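PDB 5IJP: putative uncharacterized protein from Chaetomium thermophilum, which binds inositol hexakisphosphate through the SPX domain of Vtc4 and probably acts as an inositol polyphosphate sensor in phosphate homeostasis. Local coordinates for residues A[25-28]-A[29-33]; A[49-52]-A[53-56]; A[146-149]-A[150-154]; A[155-158]-A[159-163]. One frame throughout, in Å; residues are numbered along the deposited sequence.

Contact 1: residues A[25-28]-A[29-33]; sequences LKAD and LKRAS. With IHP (inositol hexakisphosphate), chain C.
L25 and L29 stand one turn apart on the last turns of helix 22-30, the second arm of the alpha-helical hairpin in this SPX domain. L25 O receives L29 N in a weak backbone bond, while the L25 side chain turns to F58 and L62 of helix 52-97, the place for a branched apolar residue. K26 leaves the same turn on the ligand side: with CG anti to the backbone N (chi1 -159°) and one bend at chi3, its NZ gives a hydrogen bond of 3.1 Å to O25 of inositol hexakisphosphate. K30, one turn on, sends NZ to another phosphate, 3.2 Å from O36, so two lysines on one helix face share the dense negative charge of the ligand. A27 suits the next position because its small CB lets R31 fold back over the backbone, where R31 NE makes a weak bond to A27 O. D28 meets R31 by charge alone, their planes 77° apart and no N-H aimed at the carboxylate; D28 OD1 also forms a salt bridge with R57 NE of helix 52-97. The long approach between D28 OD1 and R31 NH2 measures 3.8 Å.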
loop_
_atom_site.group_PDB
_atom_site.type_symbol
_atom_site.label_atom_id
_atom_site.label_comp_id
_atom_site.label_asym_id
_atom_site.label_seq_id
_atom_site.Cartn_x
_atom_site.Cartn_y
_atom_site.Cartn_z
ATOM N N LEU A 25 9.084 -4.971 14.037
ATOM C CA LEU A 25 9.728 -6.094 13.347
ATOM C C LEU A 25 11.253 -6.034 13.498
ATOM O O LEU A 25 11.897 -7.082 13.569
ATOM C CB LEU A 25 9.331 -6.136 11.859
ATOM C CG LEU A 25 7.900 -6.583 11.538
ATOM C CD1 LEU A 25 7.402 -5.935 10.265
ATOM C CD2 LEU A 25 7.795 -8.099 11.435
ATOM N N LYS A 26 11.819 -4.807 13.553
ATOM C CA LYS A 26 13.254 -4.545 13.729
ATOM C C LYS A 26 13.693 -4.997 15.127
ATOM O O LYS A 26 14.771 -5.578 15.272
ATOM C CB LYS A 26 13.546 -3.046 13.542
ATOM C CG LYS A 26 14.996 -2.717 13.190
ATOM C CD LYS A 26 15.319 -1.230 13.374
ATOM C CE LYS A 26 14.825 -0.348 12.249
ATOM N NZ LYS A 26 15.054 1.092 12.534
ATOM N N ALA A 27 12.845 -4.735 16.147
ATOM C CA ALA A 27 13.069 -5.110 17.544
ATOM C C ALA A 27 12.991 -6.628 17.729
ATOM O O ALA A 27 13.699 -7.176 18.576
ATOM C CB ALA A 27 12.048 -4.421 18.437
ATOM N N ASP A 28 12.140 -7.301 16.925
ATOM C CA ASP A 28 11.940 -8.753 16.931
ATOM C C ASP A 28 13.192 -9.494 16.438
ATOM O O ASP A 28 13.460 -10.608 16.892
ATOM C CB ASP A 28 10.719 -9.127 16.075
ATOM C CG ASP A 28 10.221 -10.539 16.301
ATOM O OD1 ASP A 28 9.474 -10.754 17.278
ATOM O OD2 ASP A 28 10.570 -11.427 15.493
ATOM N N LEU A 29 13.956 -8.864 15.519
ATOM C CA LEU A 29 15.197 -9.401 14.947
ATOM C C LEU A 29 16.331 -9.428 15.975
ATOM O O LEU A 29 17.235 -10.258 15.868
ATOM C CB LEU A 29 15.628 -8.584 13.717
ATOM C CG LEU A 29 14.748 -8.691 12.469
ATOM C CD1 LEU A 29 15.055 -7.574 11.493
ATOM C CD2 LEU A 29 14.914 -10.034 11.793
ATOM N N LYS A 30 16.282 -8.509 16.955
ATOM C CA LYS A 30 17.266 -8.387 18.033
ATOM C C LYS A 30 16.971 -9.384 19.164
ATOM O O LYS A 30 17.854 -9.660 19.979
ATOM C CB LYS A 30 17.288 -6.943 18.585
ATOM C CG LYS A 30 17.545 -5.847 17.545
ATOM C CD LYS A 30 19.030 -5.593 17.298
ATOM C CE LYS A 30 19.245 -4.543 16.237
ATOM N NZ LYS A 30 20.689 -4.318 15.972
ATOM N N ARG A 31 15.732 -9.922 19.208
ATOM C CA ARG A 31 15.270 -10.868 20.227
ATOM C C ARG A 31 15.543 -12.341 19.861
ATOM O O ARG A 31 14.612 -13.148 19.770
ATOM C CB ARG A 31 13.786 -10.625 20.567
ATOM C CG ARG A 31 13.543 -9.392 21.431
ATOM C CD ARG A 31 12.067 -9.167 21.710
ATOM N NE ARG A 31 11.371 -8.574 20.565
ATOM C CZ ARG A 31 10.099 -8.188 20.576
ATOM N NH1 ARG A 31 9.364 -8.323 21.674
ATOM N NH2 ARG A 31 9.551 -7.659 19.489
ATOM N N ALA A 32 16.831 -12.687 19.671
ATOM C CA ALA A 32 17.269 -14.052 19.363
ATOM C C ALA A 32 17.332 -14.869 20.661
ATOM O O ALA A 32 17.724 -14.331 21.699
ATOM C CB ALA A 32 18.628 -14.024 18.686
ATOM N N SER A 33 16.930 -16.155 20.608
ATOM C CA SER A 33 16.883 -17.024 21.790
ATOM C C SER A 33 17.771 -18.290 21.718
ATOM O O SER A 33 17.598 -19.206 22.529
ATOM C CB SER A 33 15.437 -17.402 22.103
ATOM O OG SER A 33 14.845 -18.115 21.030
HETATM C C1 IHP C . 19.812 0.644 11.257
HETATM C C2 IHP C . 19.747 1.733 10.195
HETATM C C3 IHP C . 18.507 2.603 10.346
HETATM C C4 IHP C . 18.383 3.163 11.757
HETATM C C5 IHP C . 18.444 2.068 12.814
HETATM C C6 IHP C . 19.700 1.222 12.660
HETATM O O11 IHP C . 21.091 -0.015 11.141
HETATM P P1 IHP C . 21.469 -1.596 11.190
HETATM O O21 IHP C . 22.856 -1.809 10.680
HETATM O O31 IHP C . 21.302 -2.020 12.651
HETATM O O41 IHP C . 20.411 -2.322 10.352
HETATM O O12 IHP C . 19.703 1.099 8.899
HETATM P P2 IHP C . 20.779 1.291 7.681
HETATM O O22 IHP C . 21.813 0.178 7.859
HETATM O O32 IHP C . 21.390 2.657 7.700
HETATM O O42 IHP C . 20.002 1.011 6.391
HETATM O O13 IHP C . 17.336 1.813 10.043
HETATM P P3 IHP C . 16.316 1.896 8.797
HETATM O O23 IHP C . 15.017 2.464 9.249
HETATM O O33 IHP C . 16.983 2.738 7.704
HETATM O O43 IHP C . 16.189 0.468 8.275
HETATM O O14 IHP C . 17.112 3.837 11.870
HETATM P P4 IHP C . 16.850 5.462 11.698
HETATM O O24 IHP C . 15.501 5.592 10.986
HETATM O O34 IHP C . 16.864 6.129 13.033
HETATM O O44 IHP C . 17.932 6.005 10.755
HETATM O O15 IHP C . 18.482 2.700 14.111
HETATM P P5 IHP C . 17.438 2.731 15.322
HETATM O O25 IHP C . 16.600 1.448 15.232
HETATM O O35 IHP C . 16.514 3.923 15.054
HETATM O O45 IHP C . 18.167 2.850 16.620
HETATM O O16 IHP C . 19.616 0.121 13.589
HETATM P P6 IHP C . 20.026 -0.076 15.123
HETATM O O26 IHP C . 20.555 1.274 15.629
HETATM O O36 IHP C . 21.032 -1.173 15.248
HETATM O O46 IHP C . 18.724 -0.383 15.867
#

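Contact 2: residues A[49-52]-A[53-56]; sequences EWTE and DDES
D54 is gripped from two directions at the start of helix 52-97, by the face of the W50 indole against its CB and by T51 at its carboxylate. D54 CB sits 3.6 Å from the centroid of the six-membered ring of W50, only 9° off the ring normal, a CH-pi contact. At its edge, W50 NE1 donates to E55 OE1 over 2.8 Å, nearly in the ring plane, with the E55 carboxylate turned at 87° to the indole. That oxygen is also hydrogen-bonded to H148 NE2 of helix 110-151. A phenylalanine in place of W50 would probably keep some of the packing on D54 CB but leave E55 OE1 without its indole donor. T51 and D54 form a capping box: T51 OG1 takes a weak bond from D54 N, and D54 OD2 accepts from T51 N at 3.1 Å. Threonine suits the N-cap and aspartate the third position of the helix, since each side chain takes the other's backbone N-H. T51 OG1 also gives its proton to D54 OD2 at 2.7 Å, from above the carboxylate plane. E52, an acidic residue well placed at a helix start, accepts S56 N on its O at 3.0 Å.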
loop_
_atom_site.group_PDB
_atom_site.type_symbol
_atom_site.label_atom_id
_atom_site.label_comp_id
_atom_site.label_asym_id
_atom_site.label_seq_id
_atom_site.Cartn_x
_atom_site.Cartn_y
_atom_site.Cartn_z
ATOM N N GLU A 49 22.263 -16.475 19.050
ATOM C CA GLU A 49 22.076 -16.905 17.662
ATOM C C GLU A 49 20.594 -17.018 17.286
ATOM O O GLU A 49 19.750 -17.225 18.161
ATOM C CB GLU A 49 22.787 -18.246 17.432
ATOM C CG GLU A 49 23.412 -18.387 16.057
ATOM C CD GLU A 49 24.291 -19.612 15.909
ATOM O OE1 GLU A 49 23.740 -20.720 15.724
ATOM O OE2 GLU A 49 25.532 -19.465 15.989
ATOM N N TRP A 50 20.285 -16.884 15.982
ATOM C CA TRP A 50 18.926 -16.984 15.447
ATOM C C TRP A 50 18.567 -18.457 15.234
ATOM O O TRP A 50 19.348 -19.199 14.630
ATOM C CB TRP A 50 18.809 -16.191 14.137
ATOM C CG TRP A 50 17.399 -15.896 13.720
ATOM C CD1 TRP A 50 16.702 -16.489 12.710
ATOM C CD2 TRP A 50 16.530 -14.900 14.277
ATOM N NE1 TRP A 50 15.450 -15.929 12.605
ATOM C CE2 TRP A 50 15.319 -14.947 13.552
ATOM C CE3 TRP A 50 16.664 -13.955 15.310
ATOM C CZ2 TRP A 50 14.241 -14.101 13.838
ATOM C CZ3 TRP A 50 15.594 -13.121 15.596
ATOM C CH2 TRP A 50 14.399 -13.198 14.867
ATOM N N THR A 51 17.397 -18.878 15.751
ATOM C CA THR A 51 16.919 -20.265 15.668
ATOM C C THR A 51 15.692 -20.434 14.766
ATOM O O THR A 51 15.187 -19.455 14.211
ATOM C CB THR A 51 16.637 -20.827 17.077
ATOM O OG1 THR A 51 15.675 -20.008 17.740
ATOM C CG2 THR A 51 17.886 -20.968 17.919
ATOM N N GLU A 52 15.216 -21.692 14.636
ATOM C CA GLU A 52 14.030 -22.090 13.877
ATOM C C GLU A 52 12.778 -21.513 14.559
ATOM O O GLU A 52 11.844 -21.099 13.869
ATOM C CB GLU A 52 13.949 -23.627 13.814
ATOM C CG GLU A 52 12.974 -24.168 12.782
ATOM C CD GLU A 52 12.718 -25.657 12.896
ATOM O OE1 GLU A 52 11.961 -26.062 13.808
ATOM O OE2 GLU A 52 13.268 -26.420 12.069
ATOM N N ASP A 53 12.776 -21.478 15.911
ATOM C CA ASP A 53 11.691 -20.941 16.738
ATOM C C ASP A 53 11.598 -19.420 16.598
ATOM O O ASP A 53 10.490 -18.881 16.572
ATOM C CB ASP A 53 11.873 -21.335 18.215
ATOM C CG ASP A 53 11.926 -22.830 18.474
ATOM O OD1 ASP A 53 11.019 -23.550 17.999
ATOM O OD2 ASP A 53 12.848 -23.274 19.190
ATOM N N ASP A 54 12.760 -18.735 16.500
ATOM C CA ASP A 54 12.845 -17.283 16.316
ATOM C C ASP A 54 12.344 -16.914 14.920
ATOM O O ASP A 54 11.672 -15.894 14.757
ATOM C CB ASP A 54 14.291 -16.785 16.504
ATOM C CG ASP A 54 14.845 -16.909 17.912
ATOM O OD1 ASP A 54 14.134 -16.525 18.869
ATOM O OD2 ASP A 54 16.013 -17.326 18.053
ATOM N N GLU A 55 12.660 -17.770 13.923
ATOM C CA GLU A 55 12.269 -17.633 12.522
ATOM C C GLU A 55 10.751 -17.775 12.360
ATOM O O GLU A 55 10.144 -16.962 11.664
ATOM C CB GLU A 55 13.013 -18.668 11.660
ATOM C CG GLU A 55 12.843 -18.478 10.160
ATOM C CD GLU A 55 13.590 -17.331 9.505
ATOM O OE1 GLU A 55 14.571 -16.825 10.097
ATOM O OE2 GLU A 55 13.222 -16.975 8.363
ATOM N N SER A 56 10.144 -18.794 13.012
ATOM C CA SER A 56 8.701 -19.064 12.986
ATOM C C SER A 56 7.903 -17.905 13.593
ATOM O O SER A 56 6.825 -17.580 13.093
ATOM C CB SER A 56 8.388 -20.363 13.724
ATOM O OG SER A 56 9.025 -21.469 13.108
#

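Contact 3: residues A[146-149]-A[150-154]; sequences KKHD and KMTGW. With IHP (inositol hexakisphosphate), chain C.
The C-terminal end of helix 110-151 meets the ligand pocket with K147 and M151, which lie side by side and point the same way. K147 bends at chi3 and chi4 to bring NZ within 2.8 Å of O41 of inositol hexakisphosphate, and the long unbranched M151 lays its CE 4.0 Å from K147 CG and also against the ligand. On another side of this turn H148 meets T152. T152 OG1 stands over the centre of one face of the H148 imidazole and gives its proton to H148 O at 2.7 Å; T152 N reaches the same carbonyl oxygen at 3.1 Å from the opposite face of its plane, so two donors hold it. T152 OG1 then accepts from W154 N, an ST turn that leads the chain out through G153, whose positive phi would press a CB against the preceding carbonyl. The imidazole itself is held at both nitrogens: H148 ND1 donates to D149 OD1 at 3.2 Å, almost straight at 168°, and NE2 bonds to E55 of helix 52-97. A leucine in place of H148 would probably leave both carboxylates without this shared partner. D149 OD1 also accepts from L156 N.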
loop_
_atom_site.group_PDB
_atom_site.type_symbol
_atom_site.label_atom_id
_atom_site.label_comp_id
_atom_site.label_asym_id
_atom_site.label_seq_id
_atom_site.Cartn_x
_atom_site.Cartn_y
_atom_site.Cartn_z
ATOM N N LYS A 146 15.228 -7.764 3.767
ATOM C CA LYS A 146 16.664 -7.705 3.476
ATOM C C LYS A 146 17.470 -7.512 4.769
ATOM O O LYS A 146 18.595 -8.006 4.860
ATOM C CB LYS A 146 16.994 -6.605 2.457
ATOM C CG LYS A 146 18.198 -6.955 1.590
ATOM C CD LYS A 146 18.926 -5.727 1.075
ATOM C CE LYS A 146 20.181 -6.115 0.335
ATOM N NZ LYS A 146 21.049 -4.942 0.063
ATOM N N LYS A 147 16.879 -6.815 5.768
ATOM C CA LYS A 147 17.473 -6.579 7.087
ATOM C C LYS A 147 17.565 -7.910 7.845
ATOM O O LYS A 147 18.554 -8.148 8.538
ATOM C CB LYS A 147 16.635 -5.563 7.882
ATOM C CG LYS A 147 17.345 -4.977 9.103
ATOM C CD LYS A 147 16.402 -4.141 9.969
ATOM C CE LYS A 147 16.408 -2.665 9.633
ATOM N NZ LYS A 147 17.621 -1.979 10.155
ATOM N N HIS A 148 16.535 -8.776 7.691
ATOM C CA HIS A 148 16.450 -10.112 8.289
ATOM C C HIS A 148 17.550 -11.012 7.710
ATOM O O HIS A 148 18.249 -11.682 8.469
ATOM C CB HIS A 148 15.048 -10.714 8.049
ATOM C CG HIS A 148 14.923 -12.164 8.411
ATOM N ND1 HIS A 148 15.126 -13.160 7.473
ATOM C CD2 HIS A 148 14.612 -12.738 9.595
ATOM C CE1 HIS A 148 14.946 -14.300 8.118
ATOM N NE2 HIS A 148 14.627 -14.096 9.395
ATOM N N ASP A 149 17.714 -10.996 6.371
ATOM C CA ASP A 149 18.716 -11.773 5.635
ATOM C C ASP A 149 20.154 -11.344 5.953
ATOM O O ASP A 149 21.065 -12.168 5.874
ATOM C CB ASP A 149 18.450 -11.689 4.120
ATOM C CG ASP A 149 17.131 -12.284 3.647
ATOM O OD1 ASP A 149 16.266 -12.585 4.504
ATOM O OD2 ASP A 149 16.963 -12.448 2.420
ATOM N N LYS A 150 20.350 -10.059 6.314
ATOM C CA LYS A 150 21.654 -9.484 6.651
ATOM C C LYS A 150 22.041 -9.675 8.122
ATOM O O LYS A 150 23.213 -9.921 8.404
ATOM C CB LYS A 150 21.712 -7.996 6.267
ATOM C CG LYS A 150 22.001 -7.751 4.786
ATOM C CD LYS A 150 21.856 -6.275 4.393
ATOM C CE LYS A 150 23.090 -5.435 4.646
ATOM N NZ LYS A 150 24.177 -5.726 3.673
ATOM N N MET A 151 21.071 -9.550 9.052
ATOM C CA MET A 151 21.307 -9.681 10.495
ATOM C C MET A 151 21.398 -11.130 10.975
ATOM O O MET A 151 22.353 -11.481 11.670
ATOM C CB MET A 151 20.226 -8.940 11.303
ATOM C CG MET A 151 20.413 -7.445 11.361
ATOM S SD MET A 151 19.166 -6.688 12.430
ATOM C CE MET A 151 19.684 -5.000 12.371
ATOM N N THR A 152 20.391 -11.955 10.633
ATOM C CA THR A 152 20.279 -13.349 11.073
ATOM C C THR A 152 21.130 -14.330 10.262
ATOM O O THR A 152 21.745 -15.228 10.840
ATOM C CB THR A 152 18.800 -13.795 11.109
ATOM O OG1 THR A 152 18.338 -14.052 9.781
ATOM C CG2 THR A 152 17.885 -12.784 11.800
ATOM N N GLY A 153 21.121 -14.168 8.941
ATOM C CA GLY A 153 21.810 -15.055 8.012
ATOM C C GLY A 153 20.825 -15.930 7.263
ATOM O O GLY A 153 21.123 -16.411 6.166
ATOM N N TRP A 154 19.634 -16.132 7.865
ATOM C CA TRP A 154 18.521 -16.906 7.316
ATOM C C TRP A 154 17.857 -16.053 6.232
ATOM O O TRP A 154 17.558 -14.881 6.477
ATOM C CB TRP A 154 17.499 -17.237 8.425
ATOM C CG TRP A 154 18.010 -18.101 9.546
ATOM C CD1 TRP A 154 19.024 -17.810 10.412
ATOM C CD2 TRP A 154 17.437 -19.334 10.001
ATOM N NE1 TRP A 154 19.166 -18.821 11.333
ATOM C CE2 TRP A 154 18.198 -19.766 11.110
ATOM C CE3 TRP A 154 16.369 -20.135 9.561
ATOM C CZ2 TRP A 154 17.925 -20.961 11.786
ATOM C CZ3 TRP A 154 16.102 -21.320 10.229
ATOM C CH2 TRP A 154 16.870 -21.720 11.331
HETATM C C1 IHP C . 19.812 0.644 11.257
HETATM C C2 IHP C . 19.747 1.733 10.195
HETATM C C3 IHP C . 18.507 2.603 10.346
HETATM C C4 IHP C . 18.383 3.163 11.757
HETATM C C5 IHP C . 18.444 2.068 12.814
HETATM C C6 IHP C . 19.700 1.222 12.660
HETATM O O11 IHP C . 21.091 -0.015 11.141
HETATM P P1 IHP C . 21.469 -1.596 11.190
HETATM O O21 IHP C . 22.856 -1.809 10.680
HETATM O O31 IHP C . 21.302 -2.020 12.651
HETATM O O41 IHP C . 20.411 -2.322 10.352
HETATM O O12 IHP C . 19.703 1.099 8.899
HETATM P P2 IHP C . 20.779 1.291 7.681
HETATM O O22 IHP C . 21.813 0.178 7.859
HETATM O O32 IHP C . 21.390 2.657 7.700
HETATM O O42 IHP C . 20.002 1.011 6.391
HETATM O O13 IHP C . 17.336 1.813 10.043
HETATM P P3 IHP C . 16.316 1.896 8.797
HETATM O O23 IHP C . 15.017 2.464 9.249
HETATM O O33 IHP C . 16.983 2.738 7.704
HETATM O O43 IHP C . 16.189 0.468 8.275
HETATM O O14 IHP C . 17.112 3.837 11.870
HETATM P P4 IHP C . 16.850 5.462 11.698
HETATM O O24 IHP C . 15.501 5.592 10.986
HETATM O O34 IHP C . 16.864 6.129 13.033
HETATM O O44 IHP C . 17.932 6.005 10.755
HETATM O O15 IHP C . 18.482 2.700 14.111
HETATM P P5 IHP C . 17.438 2.731 15.322
HETATM O O25 IHP C . 16.600 1.448 15.232
HETATM O O35 IHP C . 16.514 3.923 15.054
HETATM O O45 IHP C . 18.167 2.850 16.620
HETATM O O16 IHP C . 19.616 0.121 13.589
HETATM P P6 IHP C . 20.026 -0.076 15.123
HETATM O O26 IHP C . 20.555 1.274 15.629
HETATM O O36 IHP C . 21.032 -1.173 15.248
HETATM O O46 IHP C . 18.724 -0.383 15.867
#

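Contact 4: residues A[155-158]-A[159-163]; sequences RLKP and VFDTR
F160 packs against L156, four residues before it at the start of helix 157-165, and its side chain can be followed outward from the backbone. CB lies 3.4 Å from L156 O. CG comes next to the same oxygen, and CD1 is again 3.4 Å from L156 O, which sits at the edge of the ring and in its plane. From CD1 outward the partner changes from backbone to side chain: CE1 packs on L156 CD2 at 3.7 Å, the two apolar groups running alongside each other in the same direction. An aromatic ring suits this place because its flat, wholly apolar tip can also meet L62 of helix 52-97 and I145 of helix 110-151, while L156 touches F58 and V59. L156 precedes helix 157-165 and F160 lies in its first turn; this short helix follows the long bundle helix 110-151 and packs its inner face on the helical bundle. Proline fits such a first turn, since P158 has no N-H to offer and none is required of it there. F160 N returns a weak bond to L156 O, and D161 N gives a firmer one of 3.0 Å to K157 O. The D161 carboxylate faces the carbonyl oxygens of K157 and P158, acceptors like itself, and its placing is doubtful at this resolution. K157 has its ammonium directed elsewhere, in a cation-pi contact with Y142.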
loop_
_atom_site.group_PDB
_atom_site.type_symbol
_atom_site.label_atom_id
_atom_site.label_comp_id
_atom_site.label_asym_id
_atom_site.label_seq_id
_atom_site.Cartn_x
_atom_site.Cartn_y
_atom_site.Cartn_z
ATOM N N ARG A 155 17.656 -16.621 5.033
ATOM C CA ARG A 155 17.056 -15.891 3.916
ATOM C C ARG A 155 15.545 -16.084 3.808
ATOM O O ARG A 155 15.065 -17.220 3.799
ATOM C CB ARG A 155 17.764 -16.222 2.593
ATOM C CG ARG A 155 18.927 -15.286 2.291
ATOM C CD ARG A 155 19.962 -15.936 1.395
ATOM N NE ARG A 155 20.946 -16.700 2.164
ATOM C CZ ARG A 155 22.118 -16.223 2.570
ATOM N NH1 ARG A 155 22.474 -14.976 2.282
ATOM N NH2 ARG A 155 22.947 -16.990 3.266
ATOM N N LEU A 156 14.802 -14.961 3.741
ATOM C CA LEU A 156 13.343 -14.930 3.607
ATOM C C LEU A 156 12.886 -14.401 2.244
ATOM O O LEU A 156 11.726 -14.588 1.872
ATOM C CB LEU A 156 12.682 -14.125 4.741
ATOM C CG LEU A 156 12.156 -14.916 5.942
ATOM C CD1 LEU A 156 11.518 -13.990 6.958
ATOM C CD2 LEU A 156 11.152 -15.987 5.527
ATOM N N LYS A 157 13.807 -13.759 1.503
ATOM C CA LYS A 157 13.579 -13.168 0.185
ATOM C C LYS A 157 13.093 -14.158 -0.909
ATOM O O LYS A 157 12.203 -13.745 -1.650
ATOM C CB LYS A 157 14.827 -12.403 -0.292
ATOM C CG LYS A 157 14.521 -11.261 -1.262
ATOM C CD LYS A 157 15.731 -10.351 -1.508
ATOM C CE LYS A 157 15.888 -9.244 -0.485
ATOM N NZ LYS A 157 14.843 -8.194 -0.625
ATOM N N PRO A 158 13.600 -15.423 -1.049
ATOM C CA PRO A 158 13.123 -16.292 -2.148
ATOM C C PRO A 158 11.606 -16.442 -2.325
ATOM O O PRO A 158 11.151 -16.415 -3.470
ATOM C CB PRO A 158 13.776 -17.639 -1.840
ATOM C CG PRO A 158 15.023 -17.286 -1.142
ATOM C CD PRO A 158 14.683 -16.094 -0.294
ATOM N N VAL A 159 10.827 -16.589 -1.233
ATOM C CA VAL A 159 9.370 -16.744 -1.363
ATOM C C VAL A 159 8.615 -15.425 -1.121
ATOM O O VAL A 159 7.515 -15.259 -1.649
ATOM C CB VAL A 159 8.754 -17.917 -0.543
ATOM C CG1 VAL A 159 9.370 -19.259 -0.930
ATOM C CG2 VAL A 159 8.832 -17.681 0.965
ATOM N N PHE A 160 9.192 -14.502 -0.331
ATOM C CA PHE A 160 8.542 -13.228 -0.024
ATOM C C PHE A 160 8.640 -12.190 -1.153
ATOM O O PHE A 160 7.873 -11.223 -1.133
ATOM C CB PHE A 160 9.032 -12.656 1.312
ATOM C CG PHE A 160 8.227 -13.138 2.498
ATOM C CD1 PHE A 160 8.653 -14.223 3.255
ATOM C CD2 PHE A 160 7.032 -12.517 2.846
ATOM C CE1 PHE A 160 7.900 -14.675 4.344
ATOM C CE2 PHE A 160 6.279 -12.972 3.934
ATOM C CZ PHE A 160 6.719 -14.046 4.676
ATOM N N ASP A 161 9.544 -12.390 -2.145
ATOM C CA ASP A 161 9.658 -11.465 -3.279
ATOM C C ASP A 161 8.470 -11.596 -4.234
ATOM O O ASP A 161 8.008 -10.591 -4.776
ATOM C CB ASP A 161 11.014 -11.573 -4.018
ATOM C CG ASP A 161 11.429 -12.940 -4.548
ATOM O OD1 ASP A 161 10.551 -13.688 -5.034
ATOM O OD2 ASP A 161 12.646 -13.230 -4.548
ATOM N N THR A 162 7.964 -12.836 -4.410
ATOM C CA THR A 162 6.813 -13.136 -5.262
ATOM C C THR A 162 5.494 -12.925 -4.498
ATOM O O THR A 162 4.471 -12.662 -5.131
ATOM C CB THR A 162 6.942 -14.521 -5.935
ATOM O OG1 THR A 162 5.884 -14.682 -6.881
ATOM C CG2 THR A 162 6.941 -15.686 -4.940
ATOM N N ARG A 163 5.527 -13.025 -3.147
ATOM C CA ARG A 163 4.369 -12.807 -2.271
ATOM C C ARG A 163 3.959 -11.330 -2.291
ATOM O O ARG A 163 2.764 -11.027 -2.277
ATOM C CB ARG A 163 4.667 -13.265 -0.832
ATOM C CG ARG A 163 4.373 -14.741 -0.582
ATOM C CD ARG A 163 3.032 -14.957 0.096
ATOM N NE ARG A 163 2.656 -16.371 0.117
ATOM C CZ ARG A 163 1.888 -16.961 -0.796
ATOM N NH1 ARG A 163 1.402 -16.263 -1.817
ATOM N NH2 ARG A 163 1.601 -18.252 -0.697
#

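Overall arrangement
From the N terminus the four contacts come in series, each a local turn within continuous chain, so none nests in or crosses another. Contact 1 ends helix 22-30; contact 2 starts helix 52-97 after the small two-stranded sheet, and S33 OG of the former meets D54 OD1 of the latter. Contact 3 finishes helix 110-151, and its H148 touches both L29 of contact 1 and E55 of contact 2, bringing three helix ends together. Contacts 1 and 3 both touch the inositol phosphate. Contact 4 begins helix 157-165, tied to contact 3 through L156 N and D149 OD1 and to contact 2 by packing of L156 on E55, but does not touch contact 1.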